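Local coordinates for interferon-inducible protein AIM2 (Mus musculus, PDB 4JBM) that senses double-stranded DNA in the cytosol through its HIN domain and triggers assembly of the AIM2 inflammasome, leading to pyroptosis, at residues 97-100 and 101-104; 105-108 and 109-112; 151-154 and 155-158. All coordinates share one frame; numbering follows the deposited sequence.

All three contacts are local, a helix start and two type II beta turns, and fall in the half of the HIN domain built on strands 111-123 to 181-185. Interaction 1 forms the entry to helix 100-103, and interaction 2 follows directly as the turn leading into strand 111-123; their centres lie about 10 Å apart and they touch where Leu103 CD2 packs on Val112 CG2 at 3.7 Å. Interaction 3 comes later, at the start of strand 157-160, with its centre about 19 Å from that of interaction 1 and about 24 Å from that of interaction 2. Strands 111-123 and 157-160 are antiparallel neighbours, so interactions 2 and 3 feed one sheet, while interaction 1 holds a DNA phosphate.

Interaction 1 (97-100 and 101-104); sequences TPRI and SKLK. With nucleotides of chain D.
Arg99 O receives Leu103 N at 3.0 Å, the backbone bond that opens helix 100-103, with Arg99 at the N-cap; Lys102 N adds a weak bond to the same oxygen. Lys104 N continues the pattern onto Ile100 O at 2.9 Å. Apolar contact runs alongside these bonds: Pro98 CB lies 3.7 Å from Leu103 CD2, the two side chains crossing obliquely, while Ile100 and Lys104 point the same way, with CG2 of Ile100 3.6 Å from CE of Lys104.

Polar contacts before the helix include the grip on DNA. Arg99 turns back, bent at chi2 and chi3, and gives NH2 to Thr97 O at 2.9 Å, which may steady Thr97; the oxygen lies in the guanidinium plane, whereas NH2 stands 46° out of the carbonyl plane. Thr97 grips one phosphate of DG2 of chain D twice: its N meets OP2 at 2.9 Å in an almost straight bond (176°), and OG1, beside the backbone N at chi1 -62°, gives its proton to OP1 at 2.7 Å. OG1 also accepts Leu115 N from strand 111-123.

Asp134 and Thr136 receive the backbone N-H groups of Ile100 and Ser101, and Ile100 and Lys104 pack on Met139 of strand 137-144.

Interaction 2 (105-108 and 109-112); sequences IQPC and GTIV
Pro107 to Thr110 form a type II beta turn, in which Thr110 N reaches back to Pro107 O at 3.2 Å with an N-H...O angle of 155°. The amide stands well above the plane of that carbonyl, which leaves the outer end of the oxygen to the threonine hydroxyl. Thr110 OG1 gives its proton to Pro107 O at 2.8 Å, arriving nearly along the C=O axis, so a single oxygen is gripped by the backbone and the side chain of one residue. The torsion behind this second bond is a chi1 of 47°, which sets OG1 between the backbone N and the carbonyl carbon and sends CG2 over to the proline.

Gly109 occupies the third position of the turn at phi 85°, where a CB would collide with Cys108 O. The turn leads from the loop after helix 100-103 into strand 111-123 of the second OB fold of the HIN domain, and it is held against strand 163-168 by backbone bonds from Gly109 and Thr110 to Val165.

Thr110 and Pro107 cross at about a right angle. CG2 of Thr110 presses against CG of Pro107 at 3.5 Å, tighter than usual for two carbons. The beta-carbon of Gln106 closes in from the preceding residue, 3.7 Å from Thr110 OG1, while the amide end of Gln106 turns to Lys102, giving NE2 to its backbone O.

Interaction 3 (151-154 and 155-158); sequences KCEE and GDKI
A type II beta turn, Glu153 to Asp156, brings the chain into strand 157-160, which runs between strands 111-123 and 181-185 in the sheet of the HIN domain's second OB fold, and the side chain of Asp156 ties the turn back to its own first residue. The backbone bond of the turn runs from Asp156 N to Glu153 O at 3.1 Å, with an N-H...O angle of 153°. Gly155 takes the third position with a positive phi, where a CB would run into Glu154 O. Backbone bonds from Gly155 and Asp156 to Val118 dock the turn on strand 111-123.

Cys152 SG lies 4.0 Å from Asp156 CB and makes a loose apolar contact with Ile158 CG2 at 4.3 Å; Cys152 also packs on Tyr130 and Val118.

The carboxylate of Asp156 has further partners: OD2 forms a salt bridge with Lys186, and OD1 accepts from Ala187 N. The lysine would be expected to offset the nearness of Glu153, whose OE2 is 4.8 Å from Asp156 OD2. With CG beside the backbone N (chi1 -67°), Asp156 reaches Glu153 N with OD2 at 2.6 Å, the donor arriving on the anti side and 27° out of the carboxylate plane.

Interaction 1 (97-100 and 101-104)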
ATOM      1  N   THR A  97       9.596   1.258  -3.507  1.00 52.28           N
ATOM      2  CA  THR A  97       9.111   2.377  -2.714  1.00 51.59           C
ATOM      3  C   THR A  97       9.359   3.682  -3.467  1.00 55.12           C
ATOM      4  O   THR A  97      10.505   4.018  -3.765  1.00 55.25           O
ATOM      5  CB  THR A  97       9.845   2.444  -1.375  1.00 43.76           C
ATOM      6  OG1 THR A  97       9.596   1.240  -0.628  1.00 43.26           O
ATOM      7  CG2 THR A  97       9.398   3.678  -0.578  1.00 50.27           C
ATOM      8  N   PRO A  98       8.288   4.426  -3.771  1.00 60.07           N
ATOM      9  CA  PRO A  98       8.423   5.657  -4.557  1.00 53.26           C
ATOM     10  C   PRO A  98       9.281   6.696  -3.824  1.00 48.30           C
ATOM     11  O   PRO A  98       9.293   6.715  -2.593  1.00 46.72           O
ATOM     12  CB  PRO A  98       6.973   6.152  -4.677  1.00 60.87           C
ATOM     13  CG  PRO A  98       6.111   4.926  -4.443  1.00 59.42           C
ATOM     14  CD  PRO A  98       6.882   4.133  -3.428  1.00 61.24           C
ATOM     15  N   ARG A  99      10.011   7.524  -4.574  1.00 54.04           N
ATOM     16  CA  ARG A  99      10.760   8.637  -3.985  1.00 57.06           C
ATOM     17  C   ARG A  99       9.793   9.753  -3.535  1.00 68.99           C
ATOM     18  O   ARG A  99       8.669   9.841  -4.023  1.00 56.02           O
ATOM     19  CB  ARG A  99      11.803   9.171  -4.981  1.00 60.08           C
ATOM     20  CG  ARG A  99      12.924   8.182  -5.326  1.00 65.88           C
ATOM     21  CD  ARG A  99      13.639   7.688  -4.081  1.00 64.93           C
ATOM     22  NE  ARG A  99      13.029   6.461  -3.579  1.00 50.99           N
ATOM     23  CZ  ARG A  99      13.300   5.910  -2.404  1.00 57.42           C
ATOM     24  NH1 ARG A  99      14.205   6.460  -1.597  1.00 48.38           N
ATOM     25  NH2 ARG A  99      12.672   4.801  -2.043  1.00 51.14           N
ATOM     26  N   ILE A 100      10.206  10.555  -2.559  1.00 68.80           N
ATOM     27  CA  ILE A 100       9.377  11.659  -2.059  1.00 71.63           C
ATOM     28  C   ILE A 100       9.078  12.747  -3.109  1.00 72.02           C
ATOM     29  O   ILE A 100       7.933  13.193  -3.232  1.00 76.97           O
ATOM     30  CB  ILE A 100      10.012  12.278  -0.807  1.00 72.37           C
ATOM     31  CG1 ILE A 100       9.992  11.258   0.327  1.00 53.92           C
ATOM     32  CG2 ILE A 100       9.262  13.526  -0.375  1.00 73.81           C
ATOM     33  CD1 ILE A 100      10.742  11.711   1.562  1.00 66.05           C
ATOM     34  N   SER A 101      10.097  13.155  -3.864  1.00 65.60           N
ATOM     35  CA  SER A 101       9.929  14.145  -4.929  1.00 66.92           C
ATOM     36  C   SER A 101       8.945  13.676  -5.997  1.00 88.06           C
ATOM     37  O   SER A 101       8.268  14.485  -6.635  1.00100.99           O
ATOM     38  CB  SER A 101      11.278  14.476  -5.571  1.00 82.59           C
ATOM     39  OG  SER A 101      11.821  13.352  -6.246  1.00 94.93           O
ATOM     40  N   LYS A 102       8.862  12.364  -6.187  1.00 87.05           N
ATOM     41  CA  LYS A 102       7.904  11.811  -7.131  1.00 72.47           C
ATOM     42  C   LYS A 102       6.520  11.845  -6.500  1.00 75.98           C
ATOM     43  O   LYS A 102       5.541  12.192  -7.153  1.00 94.19           O
ATOM     44  CB  LYS A 102       8.294  10.381  -7.503  1.00 71.29           C
ATOM     45  CG  LYS A 102       7.375   9.709  -8.526  1.00 77.31           C
ATOM     46  CD  LYS A 102       7.660   8.199  -8.629  1.00 88.97           C
ATOM     47  CE  LYS A 102       9.158   7.882  -8.709  1.00 80.75           C
ATOM     48  NZ  LYS A 102       9.601   6.904  -7.663  1.00 66.79           N
ATOM     49  N   LEU A 103       6.448  11.504  -5.219  1.00 58.49           N
ATOM     50  CA  LEU A 103       5.172  11.453  -4.520  1.00 59.19           C
ATOM     51  C   LEU A 103       4.522  12.832  -4.460  1.00 82.35           C
ATOM     52  O   LEU A 103       3.295  12.940  -4.448  1.00 89.90           O
ATOM     53  CB  LEU A 103       5.347  10.898  -3.102  1.00 67.12           C
ATOM     54  CG  LEU A 103       5.572   9.393  -2.942  1.00 75.62           C
ATOM     55  CD1 LEU A 103       5.632   9.001  -1.471  1.00 77.14           C
ATOM     56  CD2 LEU A 103       4.459   8.635  -3.645  1.00 76.97           C
ATOM     57  N   LYS A 104       5.346  13.879  -4.425  1.00 82.25           N
ATOM     58  CA  LYS A 104       4.861  15.253  -4.262  1.00 81.27           C
ATOM     59  C   LYS A 104       3.863  15.683  -5.338  1.00 81.73           C
ATOM     60  O   LYS A 104       3.007  16.527  -5.099  1.00 94.85           O
ATOM     61  CB  LYS A 104       6.033  16.237  -4.280  1.00 74.81           C
ATOM     62  CG  LYS A 104       6.985  16.160  -3.101  1.00 84.19           C
ATOM     63  CD  LYS A 104       6.319  16.539  -1.802  1.00 83.53           C
ATOM     64  CE  LYS A 104       7.321  16.526  -0.664  1.00 86.60           C
ATOM     65  NZ  LYS A 104       8.534  17.309  -1.005  1.00 84.11           N
TER
ATOM     66  P    DG D   2      12.617  -0.369  -1.668  1.00 46.62           P
ATOM     67  OP1  DG D   2      12.093   0.204  -0.406  1.00 51.70           O
ATOM     68  OP2  DG D   2      12.165   0.136  -2.992  1.00 38.94           O
ATOM     69  O5'  DG D   2      14.203  -0.201  -1.630  1.00 45.53           O
ATOM     70  C5'  DG D   2      14.909  -0.676  -0.501  1.00 47.39           C
ATOM     71  C4'  DG D   2      16.360  -0.253  -0.593  1.00 46.15           C
ATOM     72  O4'  DG D   2      17.033  -1.087  -1.560  1.00 45.50           O
ATOM     73  C3'  DG D   2      16.607   1.182  -1.028  1.00 45.24           C
ATOM     74  O3'  DG D   2      17.708   1.652  -0.260  1.00 40.85           O
ATOM     75  C2'  DG D   2      16.879   1.081  -2.529  1.00 48.71           C
ATOM     76  C1'  DG D   2      17.540  -0.291  -2.617  1.00 41.55           C
ATOM     77  N9   DG D   2      17.304  -1.055  -3.845  1.00 45.09           N
ATOM     78  C8   DG D   2      16.113  -1.353  -4.459  1.00 46.21           C
ATOM     79  N7   DG D   2      16.248  -2.075  -5.543  1.00 39.93           N
ATOM     80  C5   DG D   2      17.632  -2.275  -5.649  1.00 40.04           C
ATOM     81  C6   DG D   2      18.403  -2.972  -6.628  1.00 39.47           C
ATOM     82  O6   DG D   2      17.994  -3.580  -7.619  1.00 42.96           O
ATOM     83  N1   DG D   2      19.774  -2.933  -6.370  1.00 33.46           N
ATOM     84  C2   DG D   2      20.313  -2.259  -5.308  1.00 47.08           C
ATOM     85  N2   DG D   2      21.637  -2.330  -5.248  1.00 33.54           N
ATOM     86  N3   DG D   2      19.622  -1.599  -4.379  1.00 38.37           N
ATOM     87  C4   DG D   2      18.286  -1.645  -4.616  1.00 41.73           C
TER

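Interaction 2 (105-108 and 109-112)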
ATOM      1  N   ILE A 105       3.970  15.081  -6.516  1.00 66.45           N
ATOM      2  CA  ILE A 105       3.166  15.484  -7.662  1.00 69.23           C
ATOM      3  C   ILE A 105       2.090  14.470  -8.034  1.00 87.44           C
ATOM      4  O   ILE A 105       1.685  14.373  -9.195  1.00 99.60           O
ATOM      5  CB  ILE A 105       4.067  15.785  -8.872  1.00 78.91           C
ATOM      6  CG1 ILE A 105       4.820  14.520  -9.305  1.00 77.05           C
ATOM      7  CG2 ILE A 105       5.070  16.874  -8.516  1.00 87.04           C
ATOM      8  CD1 ILE A 105       5.897  14.766 -10.337  1.00 72.83           C
ATOM      9  N   GLN A 106       1.614  13.727  -7.043  1.00 91.71           N
ATOM     10  CA  GLN A 106       0.566  12.749  -7.287  1.00 92.29           C
ATOM     11  C   GLN A 106      -0.749  13.259  -6.698  1.00 80.11           C
ATOM     12  O   GLN A 106      -0.739  13.917  -5.659  1.00 82.44           O
ATOM     13  CB  GLN A 106       0.953  11.413  -6.654  1.00 90.69           C
ATOM     14  CG  GLN A 106       2.351  10.933  -7.049  1.00 79.03           C
ATOM     15  CD  GLN A 106       2.455  10.569  -8.507  1.00 84.48           C
ATOM     16  OE1 GLN A 106       1.605   9.864  -9.047  1.00 91.13           O
ATOM     17  NE2 GLN A 106       3.491  11.069  -9.165  1.00 77.99           N
ATOM     18  N   PRO A 107      -1.883  12.949  -7.352  1.00 77.93           N
ATOM     19  CA  PRO A 107      -3.220  13.306  -6.848  1.00 91.80           C
ATOM     20  C   PRO A 107      -3.518  12.771  -5.446  1.00 94.80           C
ATOM     21  O   PRO A 107      -2.906  11.795  -5.009  1.00100.83           O
ATOM     22  CB  PRO A 107      -4.176  12.660  -7.866  1.00 89.90           C
ATOM     23  CG  PRO A 107      -3.331  11.836  -8.782  1.00 86.77           C
ATOM     24  CD  PRO A 107      -1.947  12.403  -8.717  1.00 88.98           C
ATOM     25  N   CYS A 108      -4.422  13.434  -4.731  1.00 83.88           N
ATOM     26  CA  CYS A 108      -4.880  12.921  -3.445  1.00 92.86           C
ATOM     27  C   CYS A 108      -5.613  11.612  -3.718  1.00 84.77           C
ATOM     28  O   CYS A 108      -6.195  11.429  -4.788  1.00 82.44           O
ATOM     29  CB  CYS A 108      -5.811  13.918  -2.736  1.00105.96           C
ATOM     30  SG  CYS A 108      -5.054  15.501  -2.314  1.00131.69           S
ATOM     31  N   GLY A 109      -5.595  10.699  -2.758  1.00 89.92           N
ATOM     32  CA  GLY A 109      -6.171   9.394  -3.007  1.00 88.34           C
ATOM     33  C   GLY A 109      -5.220   8.414  -3.688  1.00 75.13           C
ATOM     34  O   GLY A 109      -5.508   7.219  -3.695  1.00 74.88           O
ATOM     35  N   THR A 110      -4.115   8.892  -4.274  1.00 75.42           N
ATOM     36  CA  THR A 110      -3.129   7.964  -4.869  1.00 80.98           C
ATOM     37  C   THR A 110      -2.634   7.004  -3.810  1.00 66.34           C
ATOM     38  O   THR A 110      -2.190   7.417  -2.735  1.00 64.77           O
ATOM     39  CB  THR A 110      -1.854   8.643  -5.428  1.00 83.53           C
ATOM     40  OG1 THR A 110      -1.345   9.576  -4.475  1.00 88.77           O
ATOM     41  CG2 THR A 110      -2.112   9.321  -6.752  1.00 81.29           C
ATOM     42  N   ILE A 111      -2.707   5.723  -4.123  1.00 57.89           N
ATOM     43  CA  ILE A 111      -2.285   4.723  -3.162  1.00 77.80           C
ATOM     44  C   ILE A 111      -0.759   4.667  -3.101  1.00 75.61           C
ATOM     45  O   ILE A 111      -0.076   4.705  -4.124  1.00 77.36           O
ATOM     46  CB  ILE A 111      -2.903   3.358  -3.469  1.00 76.89           C
ATOM     47  CG1 ILE A 111      -4.428   3.486  -3.392  1.00 89.13           C
ATOM     48  CG2 ILE A 111      -2.381   2.303  -2.522  1.00 69.36           C
ATOM     49  CD1 ILE A 111      -4.911   4.239  -2.142  1.00 80.82           C
ATOM     50  N   VAL A 112      -0.244   4.621  -1.877  1.00 65.79           N
ATOM     51  CA  VAL A 112       1.181   4.552  -1.639  1.00 63.00           C
ATOM     52  C   VAL A 112       1.464   3.408  -0.679  1.00 67.01           C
ATOM     53  O   VAL A 112       0.844   3.313   0.386  1.00 52.93           O
ATOM     54  CB  VAL A 112       1.715   5.871  -1.049  1.00 73.10           C
ATOM     55  CG1 VAL A 112       3.189   5.730  -0.654  1.00 72.41           C
ATOM     56  CG2 VAL A 112       1.548   6.989  -2.055  1.00 67.95           C
TER

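Interaction 3 (151-154 and 155-158)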
ATOM      1  N   LYS A 151       5.892   1.676  18.738  1.00 98.69           N
ATOM      2  CA  LYS A 151       6.737   2.801  19.120  1.00 98.21           C
ATOM      3  C   LYS A 151       7.979   2.914  18.234  1.00100.32           C
ATOM      4  O   LYS A 151       8.844   2.036  18.189  1.00 87.83           O
ATOM      5  CB  LYS A 151       7.090   2.684  20.604  1.00105.56           C
ATOM      6  CG  LYS A 151       7.952   1.489  20.980  1.00108.33           C
ATOM      7  CD  LYS A 151       8.319   1.540  22.453  1.00116.83           C
ATOM      8  CE  LYS A 151       7.088   1.333  23.332  1.00121.35           C
ATOM      9  NZ  LYS A 151       7.420   1.397  24.780  1.00124.00           N
ATOM     10  N   CYS A 152       8.041   4.020  17.508  1.00100.32           N
ATOM     11  CA  CYS A 152       9.102   4.238  16.546  1.00 92.38           C
ATOM     12  C   CYS A 152      10.039   5.349  17.006  1.00 86.70           C
ATOM     13  O   CYS A 152       9.588   6.443  17.331  1.00 78.59           O
ATOM     14  CB  CYS A 152       8.479   4.542  15.183  1.00 94.68           C
ATOM     15  SG  CYS A 152       9.437   5.529  14.036  1.00 74.09           S
ATOM     16  N   GLU A 153      11.337   5.066  17.030  1.00 89.48           N
ATOM     17  CA  GLU A 153      12.337   6.064  17.402  1.00 89.82           C
ATOM     18  C   GLU A 153      12.990   6.593  16.130  1.00 97.11           C
ATOM     19  O   GLU A 153      12.829   6.005  15.059  1.00101.02           O
ATOM     20  CB  GLU A 153      13.398   5.449  18.323  1.00 88.44           C
ATOM     21  CG  GLU A 153      12.832   4.728  19.544  1.00 99.16           C
ATOM     22  CD  GLU A 153      13.817   3.754  20.162  1.00105.81           C
ATOM     23  OE1 GLU A 153      13.386   2.876  20.939  1.00108.29           O
ATOM     24  OE2 GLU A 153      15.023   3.863  19.865  1.00110.75           O
ATOM     25  N   GLU A 154      13.711   7.705  16.232  1.00 93.92           N
ATOM     26  CA  GLU A 154      14.433   8.224  15.075  1.00 90.06           C
ATOM     27  C   GLU A 154      15.466   7.212  14.589  1.00 89.39           C
ATOM     28  O   GLU A 154      16.167   6.593  15.394  1.00 80.83           O
ATOM     29  CB  GLU A 154      15.133   9.539  15.404  1.00 99.08           C
ATOM     30  CG  GLU A 154      15.915  10.081  14.219  1.00110.58           C
ATOM     31  CD  GLU A 154      16.935  11.131  14.596  1.00122.76           C
ATOM     32  OE1 GLU A 154      17.364  11.147  15.770  1.00131.26           O
ATOM     33  OE2 GLU A 154      17.310  11.935  13.717  1.00125.65           O
ATOM     34  N   GLY A 155      15.556   7.048  13.271  1.00 89.38           N
ATOM     35  CA  GLY A 155      16.479   6.103  12.670  1.00 83.55           C
ATOM     36  C   GLY A 155      15.775   4.806  12.320  1.00 81.82           C
ATOM     37  O   GLY A 155      16.310   3.959  11.598  1.00 67.16           O
ATOM     38  N   ASP A 156      14.552   4.661  12.816  1.00 71.01           N
ATOM     39  CA  ASP A 156      13.752   3.509  12.449  1.00 63.49           C
ATOM     40  C   ASP A 156      13.108   3.730  11.088  1.00 53.05           C
ATOM     41  O   ASP A 156      13.282   4.768  10.453  1.00 52.33           O
ATOM     42  CB  ASP A 156      12.664   3.236  13.492  1.00 75.39           C
ATOM     43  CG  ASP A 156      13.229   2.791  14.831  1.00 88.07           C
ATOM     44  OD1 ASP A 156      14.299   2.147  14.842  1.00 84.42           O
ATOM     45  OD2 ASP A 156      12.582   3.064  15.866  1.00 95.76           O
ATOM     46  N   LYS A 157      12.340   2.746  10.655  1.00 52.03           N
ATOM     47  CA  LYS A 157      11.616   2.852   9.410  1.00 58.47           C
ATOM     48  C   LYS A 157      10.157   2.519   9.653  1.00 55.65           C
ATOM     49  O   LYS A 157       9.813   1.832  10.619  1.00 62.37           O
ATOM     50  CB  LYS A 157      12.202   1.916   8.351  1.00 60.07           C
ATOM     51  CG  LYS A 157      13.660   2.189   7.980  1.00 54.56           C
ATOM     52  CD  LYS A 157      14.101   1.244   6.858  1.00 55.75           C
ATOM     53  CE  LYS A 157      15.524   1.511   6.422  1.00 48.65           C
ATOM     54  NZ  LYS A 157      16.478   0.900   7.367  1.00 73.38           N
ATOM     55  N   ILE A 158       9.303   3.050   8.790  1.00 50.14           N
ATOM     56  CA  ILE A 158       7.894   2.713   8.791  1.00 54.61           C
ATOM     57  C   ILE A 158       7.540   2.074   7.458  1.00 52.24           C
ATOM     58  O   ILE A 158       7.912   2.572   6.394  1.00 60.77           O
ATOM     59  CB  ILE A 158       7.006   3.940   9.071  1.00 54.45           C
ATOM     60  CG1 ILE A 158       7.323   5.074   8.104  1.00 47.44           C
ATOM     61  CG2 ILE A 158       7.218   4.415  10.481  1.00 54.62           C
ATOM     62  CD1 ILE A 158       6.541   6.365   8.405  1.00 52.73           C
TER